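Long-range contacts in N-acyl-D-glutamate deacylase (PDB 3GIP), which catalyses the hydrolysis of N-acyl-D-glutamate to D-glutamate and a carboxylic acid, probably with the help of bound zinc, as a member of the amidohydrolase superfamily: residues Gly55-Pro60 against Phe431-Val436; Arg376-Phe381 against Thr446-Gly451. One frame throughout, in Å; residues are numbered along the deposited sequence.

Interaction 1 of 2, residues Gly55-Pro60 against Phe431-Val436; sequences GKIVAP and FDPDTV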
loop_
_atom_site.group_PDB
_atom_site.type_symbol
_atom_site.label_atom_id
_atom_site.label_comp_id
_atom_site.label_asym_id
_atom_site.label_seq_id
_atom_site.Cartn_x
_atom_site.Cartn_y
_atom_site.Cartn_z
ATOM N N GLY A 55 -17.109 23.678 -7.630
ATOM C CA GLY A 55 -15.712 23.864 -7.984
ATOM C C GLY A 55 -14.797 22.737 -7.539
ATOM O O GLY A 55 -13.575 22.900 -7.504
ATOM N N LYS A 56 -15.375 21.585 -7.205
ATOM C CA LYS A 56 -14.582 20.446 -6.759
ATOM C C LYS A 56 -14.936 19.174 -7.520
ATOM O O LYS A 56 -15.935 19.117 -8.242
ATOM C CB LYS A 56 -14.810 20.183 -5.267
ATOM C CG LYS A 56 -14.776 21.418 -4.388
ATOM C CD LYS A 56 -13.418 22.090 -4.410
ATOM C CE LYS A 56 -13.420 23.323 -3.517
ATOM N NZ LYS A 56 -13.825 22.986 -2.125
ATOM N N ILE A 57 -14.098 18.158 -7.344
ATOM C CA ILE A 57 -14.308 16.856 -7.959
ATOM C C ILE A 57 -14.809 15.942 -6.849
ATOM O O ILE A 57 -14.328 16.009 -5.717
ATOM C CB ILE A 57 -12.991 16.256 -8.511
ATOM C CG1 ILE A 57 -12.504 17.063 -9.715
ATOM C CG2 ILE A 57 -13.207 14.793 -8.895
ATOM C CD1 ILE A 57 -13.425 17.003 -10.919
ATOM N N VAL A 58 -15.796 15.116 -7.173
ATOM C CA VAL A 58 -16.344 14.157 -6.226
ATOM C C VAL A 58 -15.970 12.809 -6.829
ATOM O O VAL A 58 -16.417 12.456 -7.922
ATOM C CB VAL A 58 -17.872 14.303 -6.112
ATOM C CG1 VAL A 58 -18.422 13.297 -5.113
ATOM C CG2 VAL A 58 -18.216 15.720 -5.686
ATOM N N ALA A 59 -15.133 12.063 -6.119
ATOM C CA ALA A 59 -14.649 10.789 -6.627
ATOM C C ALA A 59 -14.721 9.670 -5.604
ATOM O O ALA A 59 -15.023 9.905 -4.432
ATOM C CB ALA A 59 -13.202 10.966 -7.089
ATOM N N PRO A 60 -14.463 8.423 -6.038
ATOM C CA PRO A 60 -14.508 7.320 -5.075
ATOM C C PRO A 60 -13.303 7.519 -4.151
ATOM O O PRO A 60 -12.275 8.041 -4.586
ATOM C CB PRO A 60 -14.327 6.072 -5.944
ATOM C CG PRO A 60 -14.667 6.523 -7.343
ATOM C CD PRO A 60 -14.133 7.931 -7.388
ATOM N N PHE A 431 -12.355 16.811 -3.660
ATOM C CA PHE A 431 -11.126 17.591 -3.715
ATOM C C PHE A 431 -11.119 18.636 -4.817
ATOM O O PHE A 431 -11.850 18.527 -5.798
ATOM C CB PHE A 431 -9.923 16.649 -3.874
ATOM C CG PHE A 431 -9.875 15.915 -5.194
ATOM C CD1 PHE A 431 -9.214 16.467 -6.289
ATOM C CD2 PHE A 431 -10.480 14.667 -5.338
ATOM C CE1 PHE A 431 -9.152 15.786 -7.509
ATOM C CE2 PHE A 431 -10.425 13.976 -6.557
ATOM C CZ PHE A 431 -9.759 14.537 -7.643
ATOM N N ASP A 432 -10.300 19.665 -4.629
ATOM C CA ASP A 432 -10.160 20.730 -5.613
ATOM C C ASP A 432 -9.088 20.244 -6.590
ATOM O O ASP A 432 -7.933 20.062 -6.210
ATOM C CB ASP A 432 -9.698 22.017 -4.932
ATOM C CG ASP A 432 -9.698 23.202 -5.870
ATOM O OD1 ASP A 432 -9.341 23.021 -7.053
ATOM O OD2 ASP A 432 -10.047 24.316 -5.420
ATOM N N PRO A 433 -9.455 20.025 -7.863
ATOM C CA PRO A 433 -8.467 19.550 -8.836
ATOM C C PRO A 433 -7.322 20.515 -9.113
ATOM O O PRO A 433 -6.227 20.095 -9.493
ATOM C CB PRO A 433 -9.313 19.278 -10.076
ATOM C CG PRO A 433 -10.392 20.321 -9.972
ATOM C CD PRO A 433 -10.762 20.253 -8.505
ATOM N N ASP A 434 -7.571 21.804 -8.913
ATOM C CA ASP A 434 -6.550 22.805 -9.180
ATOM C C ASP A 434 -5.573 23.059 -8.044
ATOM O O ASP A 434 -4.490 23.591 -8.273
ATOM C CB ASP A 434 -7.201 24.128 -9.589
ATOM C CG ASP A 434 -7.952 24.024 -10.901
ATOM O OD1 ASP A 434 -7.487 23.287 -11.796
ATOM O OD2 ASP A 434 -8.999 24.686 -11.044
ATOM N N THR A 435 -5.938 22.677 -6.824
ATOM C CA THR A 435 -5.054 22.904 -5.687
ATOM C C THR A 435 -4.591 21.631 -4.994
ATOM O O THR A 435 -3.610 21.655 -4.251
ATOM C CB THR A 435 -5.721 23.789 -4.612
ATOM O OG1 THR A 435 -6.849 23.100 -4.059
ATOM C CG2 THR A 435 -6.179 25.116 -5.215
ATOM N N VAL A 436 -5.284 20.520 -5.223
ATOM C CA VAL A 436 -4.904 19.277 -4.557
ATOM C C VAL A 436 -3.421 18.989 -4.741
ATOM O O VAL A 436 -2.896 19.024 -5.854
ATOM C CB VAL A 436 -5.748 18.075 -5.050
ATOM C CG1 VAL A 436 -5.457 17.774 -6.515
ATOM C CG2 VAL A 436 -5.465 16.857 -4.170
HETATM O O HOH W 1 -12.486 25.100 -6.069
#
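Ile57 and Phe431 form an antiparallel hydrogen-bonded pair, with Ile57 N giving a nearly straight bond to Phe431 O (2.8 Å, 178°) and Phe431 N returning one to Ile57 O. Both side chains rise from the same face of the sheet and lie side by side. Phe431 takes a chi1 of 67°, its CG between its own backbone N and carbonyl carbon, which leans the ring toward strand 57-60. Ile57 CB sits over one face of that ring, 3.9 Å from its centroid in a CH-pi contact, while CG2 packs on CZ and CE2. Ala59 CB meets the same ring at its edge, 4.1 Å from Phe431 CE2. The pairing joins strand 57-64, which pairs in parallel with strand 87-92 of the amidohydrolase (TIM-barrel) fold, to strand 428-431 near the end of the chain, and Leu397 and Val401 of helix 397-404 pack on this face. Next to this pair the contact passes to Lys56, Asp432 and Pro433. Pro433 lays CD against Ile57 CG1 at 3.8 Å, and Lys56 runs its CD past Asp432 CB. The two charges do not meet: Lys56 NZ stays 5.2 Å from Asp432 OD2. A water lies within hydrogen-bonding distance of both Asp432 OD2 and Gly55 O, while Asp432 OD1 accepts from Asp434 N (2.8 Å), the bond of an Asx turn.

Interaction 2 of 2, residues Arg376-Phe381 against Thr446-Gly451; sequences RLWGSF and TLASVG. With FMT (formic acid), chain D.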
loop_
_atom_site.group_PDB
_atom_site.type_symbol
_atom_site.label_atom_id
_atom_site.label_comp_id
_atom_site.label_asym_id
_atom_site.label_seq_id
_atom_site.Cartn_x
_atom_site.Cartn_y
_atom_site.Cartn_z
ATOM N N ARG A 376 6.159 9.882 1.643
ATOM C CA ARG A 376 5.131 9.121 0.935
ATOM C C ARG A 376 4.021 8.714 1.906
ATOM O O ARG A 376 2.885 8.466 1.506
ATOM C CB ARG A 376 5.753 7.883 0.285
ATOM C CG ARG A 376 6.274 6.861 1.276
ATOM C CD ARG A 376 7.185 5.858 0.596
ATOM N NE ARG A 376 7.556 4.777 1.504
ATOM C CZ ARG A 376 8.510 3.887 1.258
ATOM N NH1 ARG A 376 9.208 3.944 0.130
ATOM N NH2 ARG A 376 8.755 2.923 2.137
ATOM N N LEU A 377 4.364 8.653 3.187
ATOM C CA LEU A 377 3.410 8.292 4.231
ATOM C C LEU A 377 2.211 9.238 4.236
ATOM O O LEU A 377 1.069 8.808 4.416
ATOM C CB LEU A 377 4.105 8.349 5.596
ATOM C CG LEU A 377 3.250 8.140 6.848
ATOM C CD1 LEU A 377 2.748 6.703 6.901
ATOM C CD2 LEU A 377 4.091 8.458 8.083
ATOM N N TRP A 378 2.482 10.524 4.030
ATOM C CA TRP A 378 1.442 11.549 4.044
ATOM C C TRP A 378 1.082 12.184 2.706
ATOM O O TRP A 378 0.044 12.833 2.601
ATOM C CB TRP A 378 1.833 12.690 4.989
ATOM C CG TRP A 378 1.677 12.392 6.443
ATOM C CD1 TRP A 378 2.514 11.655 7.228
ATOM C CD2 TRP A 378 0.611 12.832 7.292
ATOM N NE1 TRP A 378 2.037 11.610 8.517
ATOM C CE2 TRP A 378 0.869 12.324 8.583
ATOM C CE3 TRP A 378 -0.539 13.607 7.086
ATOM C CZ2 TRP A 378 0.017 12.564 9.667
ATOM C CZ3 TRP A 378 -1.386 13.848 8.164
ATOM C CH2 TRP A 378 -1.100 13.326 9.440
ATOM N N GLY A 379 1.908 12.009 1.681
ATOM C CA GLY A 379 1.583 12.681 0.433
ATOM C C GLY A 379 1.519 11.929 -0.875
ATOM O O GLY A 379 1.407 12.560 -1.923
ATOM N N SER A 380 1.555 10.604 -0.840
ATOM C CA SER A 380 1.526 9.824 -2.072
ATOM C C SER A 380 0.383 10.104 -3.046
ATOM O O SER A 380 0.619 10.452 -4.206
ATOM C CB SER A 380 1.540 8.325 -1.750
ATOM O OG SER A 380 2.784 7.933 -1.198
ATOM N N PHE A 381 -0.859 9.960 -2.594
ATOM C CA PHE A 381 -1.985 10.159 -3.502
ATOM C C PHE A 381 -2.165 11.577 -4.020
ATOM O O PHE A 381 -2.457 11.784 -5.200
ATOM C CB PHE A 381 -3.268 9.630 -2.849
ATOM C CG PHE A 381 -3.361 8.131 -2.867
ATOM C CD1 PHE A 381 -4.134 7.481 -3.823
ATOM C CD2 PHE A 381 -2.605 7.367 -1.982
ATOM C CE1 PHE A 381 -4.149 6.088 -3.903
ATOM C CE2 PHE A 381 -2.610 5.977 -2.051
ATOM C CZ PHE A 381 -3.384 5.335 -3.014
ATOM N N THR A 446 5.515 14.886 7.653
ATOM C CA THR A 446 4.165 14.683 8.165
ATOM C C THR A 446 3.195 15.815 7.855
ATOM O O THR A 446 2.073 15.831 8.365
ATOM C CB THR A 446 4.163 14.441 9.692
ATOM O OG1 THR A 446 4.575 15.632 10.371
ATOM C CG2 THR A 446 5.089 13.293 10.048
ATOM N N LEU A 447 3.612 16.761 7.018
ATOM C CA LEU A 447 2.728 17.866 6.660
ATOM C C LEU A 447 1.544 17.321 5.863
ATOM O O LEU A 447 1.720 16.512 4.954
ATOM C CB LEU A 447 3.480 18.911 5.832
ATOM C CG LEU A 447 4.609 19.648 6.558
ATOM C CD1 LEU A 447 5.276 20.641 5.610
ATOM C CD2 LEU A 447 4.042 20.369 7.780
ATOM N N ALA A 448 0.342 17.770 6.212
ATOM C CA ALA A 448 -0.870 17.309 5.544
ATOM C C ALA A 448 -1.090 17.936 4.174
ATOM O O ALA A 448 -0.690 19.073 3.916
ATOM C CB ALA A 448 -2.082 17.571 6.431
ATOM N N SER A 449 -1.744 17.180 3.300
ATOM C CA SER A 449 -2.037 17.641 1.951
ATOM C C SER A 449 -3.003 18.811 1.969
ATOM O O SER A 449 -3.649 19.093 2.981
ATOM C CB SER A 449 -2.679 16.516 1.131
ATOM O OG SER A 449 -1.901 15.339 1.147
ATOM N N VAL A 450 -3.096 19.489 0.834
ATOM C CA VAL A 450 -4.030 20.594 0.674
ATOM C C VAL A 450 -4.939 20.205 -0.487
ATOM O O VAL A 450 -4.580 19.353 -1.303
ATOM C CB VAL A 450 -3.313 21.926 0.339
ATOM C CG1 VAL A 450 -2.455 22.363 1.516
ATOM C CG2 VAL A 450 -2.465 21.768 -0.915
ATOM N N GLY A 451 -6.126 20.795 -0.551
ATOM C CA GLY A 451 -7.019 20.481 -1.649
ATOM C C GLY A 451 -8.025 19.377 -1.394
ATOM O O GLY A 451 -8.889 19.130 -2.235
HETATM C C FMT D . 10.515 0.553 -0.803
HETATM O O1 FMT D . 10.532 1.486 -0.039
HETATM O O2 FMT D . 10.146 0.743 -2.074
HETATM O O HOH W 2 1.161 15.832 2.377
HETATM O O HOH W 3 -1.975 14.280 3.683
#
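Trp378 holds CG anti to its carbonyl carbon (chi1 -76°), and a chi2 of 78° sets the indole plane steeply to the plane of CA, CB and CG, laying one ring face against the backbone of Thr446. The contact fastens the first turn of helix 376-391, in the TIM-barrel fold of the amidohydrolase family, to the long loop between strands 428-431 and 452-457, at the surface of the protein. Thr446 CA stands over the five-membered ring, 3.7 Å from its centroid in a CH-pi contact. Thr446 O lies 3.5 Å above the indole plane, over the centre of the fused rings. Thr446 CB and CG2 cover the pyrrole side near NE1, and at the six-membered ring Ala448 CB approaches Trp378 CZ3 at 4.2 Å. Arg80 of helix 80-83 and Ser84 also touch the Trp378 side chain.

Polar links between the two backbones run through water. One water donates to Trp378 O (2.7 Å) and accepts from Ser449 N (2.9 Å); another donates to Leu447 O and, weakly, to Trp378 O. Ser449 OG is hydrogen-bonded to Thr382 OG1, further along the same helix. Arg376 makes no contact with the loop segment 446-451: its chain is extended from CG to NE and carries the guanidinium to a formate, probably from the crystallisation liquor, which Tyr282, Lys250 and Ser288 also bind. Formate O1 sits at the guanidinium edge, in its plane, and accepts from Arg376 NH1 at 2.8 Å.

Residues 431-436 and 446-451 belong to the same connection between strands 428-431 and 452-457, so interactions 1 and 2 secure its two ends to different elements. Interaction 1 is partly buried and continues a beta sheet: direct backbone bonds with apolar side chains on one face, giving way to a lysine, an aspartate and a bound water beside the strand pair. Interaction 2 is a surface contact to the start of a helix, where an indole face packs on loop backbone and waters carry the polar links. With centres about 15 Å apart, the contacts meet where the loop ends come together: Asp432 N lies 2.8 Å from Gly451 O, a probable hydrogen bond.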